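PDB 3GXV: replicative DNA helicase from Helicobacter pylori, which probably unwinds the DNA duplex at the replication fork as a hexameric, ATP-driven helicase, its N-terminal domain being associated with interactions with primase. Local coordinates for residues G46-I51 with E80-I85. Numbering follows the deposited sequence.
Sequences GLFFEI and EDLVAI
Ile-85 lies over one face of the Phe-48 ring, and its two branches reach different parts of that ring. From CB the branches part: CG2 stands anti to the backbone N, while CG1 lies beside that N. The CG2 methyl is 4.1 Å from CZ of Phe-48. It makes a CH-pi contact with the ring, 4.2 Å from the centroid. At 16° off the ring normal it is over the face, displaced toward CZ. CG1 has no partner within 4.2 Å across the contact; it carries CD1 toward the CG end of the ring. The CD1 methyl is on the same side of the ring plane but overhangs the rim beside the CG–CD1 bond, 4.1 Å from both CG and CD1 of Phe-48. In Phe-48, CG anti to the backbone N (chi1 -173°) carries the ring across, and chi2 of 90° turns a face to Ile-85; the two side chains run past each other in opposite senses.

Leu-82 meets the ring differently. Its CD2 comes in at the edge, near the ring plane, 4.4 Å from CD1 of Phe-48. Every contact within 4.5 Å joins carbon atoms of Phe-48, Leu-82 and Ile-85, so the contact is apolar, and with 132 Å² buried in all it is modest; the closest CA pair, Phe-48 and Leu-82, is 8.5 Å apart.

All three touching residues are buried, joining helix 43-57 to the short helix 79-87 within the all-helical DnaB N-terminal domain. Leu-18 of helix 3-23 touches both Phe-48 and Ile-85, and Ile-67 of helix 64-69 also packs on Phe-48, so side chains from four helices converge here.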
loop_
_atom_site.group_PDB
_atom_site.type_symbol
_atom_site.label_atom_id
_atom_site.label_comp_id
_atom_site.label_asym_id
_atom_site.label_seq_id
_atom_site.Cartn_x
_atom_site.Cartn_y
_atom_site.Cartn_z
ATOM N N GLY B 46 -15.273 9.524 -0.678
ATOM C CA GLY B 46 -15.509 8.845 -1.937
ATOM C C GLY B 46 -14.316 9.118 -2.842
ATOM O O GLY B 46 -13.797 8.217 -3.506
ATOM N N LEU B 47 -13.872 10.370 -2.874
ATOM C CA LEU B 47 -12.730 10.746 -3.698
ATOM C C LEU B 47 -11.531 9.876 -3.308
ATOM O O LEU B 47 -10.771 9.415 -4.176
ATOM C CB LEU B 47 -12.404 12.237 -3.512
ATOM C CG LEU B 47 -11.243 12.864 -4.308
ATOM C CD1 LEU B 47 -11.190 12.284 -5.715
ATOM C CD2 LEU B 47 -11.420 14.387 -4.362
ATOM N N PHE B 48 -11.375 9.662 -1.999
ATOM C CA PHE B 48 -10.299 8.831 -1.466
ATOM C C PHE B 48 -10.482 7.405 -1.992
ATOM O O PHE B 48 -9.551 6.825 -2.542
ATOM C CB PHE B 48 -10.344 8.804 0.063
ATOM C CG PHE B 48 -9.176 8.101 0.695
ATOM C CD1 PHE B 48 -8.028 8.801 1.020
ATOM C CD2 PHE B 48 -9.234 6.739 0.990
ATOM C CE1 PHE B 48 -6.948 8.156 1.631
ATOM C CE2 PHE B 48 -8.164 6.087 1.598
ATOM C CZ PHE B 48 -7.020 6.797 1.923
ATOM N N PHE B 49 -11.682 6.852 -1.827
ATOM C CA PHE B 49 -11.969 5.500 -2.306
ATOM C C PHE B 49 -11.604 5.374 -3.792
ATOM O O PHE B 49 -11.128 4.336 -4.256
ATOM C CB PHE B 49 -13.457 5.172 -2.117
ATOM C CG PHE B 49 -13.786 3.709 -2.287
ATOM C CD1 PHE B 49 -13.132 2.743 -1.519
ATOM C CD2 PHE B 49 -14.711 3.293 -3.242
ATOM C CE1 PHE B 49 -13.395 1.393 -1.703
ATOM C CE2 PHE B 49 -14.981 1.935 -3.433
ATOM C CZ PHE B 49 -14.321 0.990 -2.667
ATOM N N GLU B 50 -11.829 6.458 -4.522
ATOM C CA GLU B 50 -11.573 6.525 -5.950
ATOM C C GLU B 50 -10.086 6.383 -6.249
ATOM O O GLU B 50 -9.678 5.538 -7.048
ATOM C CB GLU B 50 -12.085 7.866 -6.463
ATOM C CG GLU B 50 -12.386 7.978 -7.949
ATOM C CD GLU B 50 -12.819 9.393 -8.297
ATOM O OE1 GLU B 50 -11.935 10.268 -8.411
ATOM O OE2 GLU B 50 -14.041 9.641 -8.418
ATOM N N ILE B 51 -9.273 7.219 -5.604
ATOM C CA ILE B 51 -7.831 7.176 -5.811
ATOM C C ILE B 51 -7.287 5.814 -5.391
ATOM O O ILE B 51 -6.344 5.297 -5.997
ATOM C CB ILE B 51 -7.113 8.287 -5.013
ATOM C CG1 ILE B 51 -7.535 9.668 -5.534
ATOM C CG2 ILE B 51 -5.608 8.125 -5.146
ATOM C CD1 ILE B 51 -7.208 10.824 -4.582
ATOM N N GLU B 80 -7.052 18.045 6.510
ATOM C CA GLU B 80 -7.790 17.610 7.687
ATOM C C GLU B 80 -8.613 16.357 7.412
ATOM O O GLU B 80 -8.815 15.534 8.305
ATOM C CB GLU B 80 -8.696 18.729 8.207
ATOM C CG GLU B 80 -9.634 19.343 7.177
ATOM C CD GLU B 80 -9.086 20.631 6.570
ATOM O OE1 GLU B 80 -9.868 21.338 5.898
ATOM O OE2 GLU B 80 -7.883 20.935 6.757
ATOM N N ASP B 81 -9.071 16.210 6.172
ATOM C CA ASP B 81 -9.881 15.058 5.782
ATOM C C ASP B 81 -9.036 13.802 5.623
ATOM O O ASP B 81 -9.540 12.683 5.750
ATOM C CB ASP B 81 -10.634 15.350 4.477
ATOM C CG ASP B 81 -11.808 16.291 4.682
ATOM O OD1 ASP B 81 -12.599 16.050 5.609
ATOM O OD2 ASP B 81 -11.950 17.266 3.923
ATOM N N LEU B 82 -7.753 14.009 5.336
ATOM C CA LEU B 82 -6.806 12.919 5.165
ATOM C C LEU B 82 -6.437 12.378 6.538
ATOM O O LEU B 82 -6.611 11.191 6.810
ATOM C CB LEU B 82 -5.545 13.413 4.438
ATOM C CG LEU B 82 -5.627 13.751 2.942
ATOM C CD1 LEU B 82 -4.321 14.374 2.482
ATOM C CD2 LEU B 82 -5.916 12.495 2.137
ATOM N N VAL B 83 -5.942 13.255 7.407
ATOM C CA VAL B 83 -5.547 12.851 8.753
ATOM C C VAL B 83 -6.729 12.205 9.463
ATOM O O VAL B 83 -6.550 11.380 10.365
ATOM C CB VAL B 83 -5.060 14.056 9.588
ATOM C CG1 VAL B 83 -4.042 14.849 8.800
ATOM C CG2 VAL B 83 -6.226 14.932 9.965
ATOM N N ALA B 84 -7.935 12.586 9.050
ATOM C CA ALA B 84 -9.150 12.030 9.635
ATOM C C ALA B 84 -9.208 10.554 9.270
ATOM O O ALA B 84 -9.433 9.686 10.119
ATOM C CB ALA B 84 -10.380 12.753 9.086
ATOM N N ILE B 85 -8.986 10.276 7.993
ATOM C CA ILE B 85 -9.017 8.915 7.500
ATOM C C ILE B 85 -7.850 8.071 8.013
ATOM O O ILE B 85 -8.064 6.960 8.508
ATOM C CB ILE B 85 -9.052 8.919 5.965
ATOM C CG1 ILE B 85 -10.356 9.584 5.504
ATOM C CG2 ILE B 85 -8.933 7.500 5.429
ATOM C CD1 ILE B 85 -10.344 10.139 4.083
#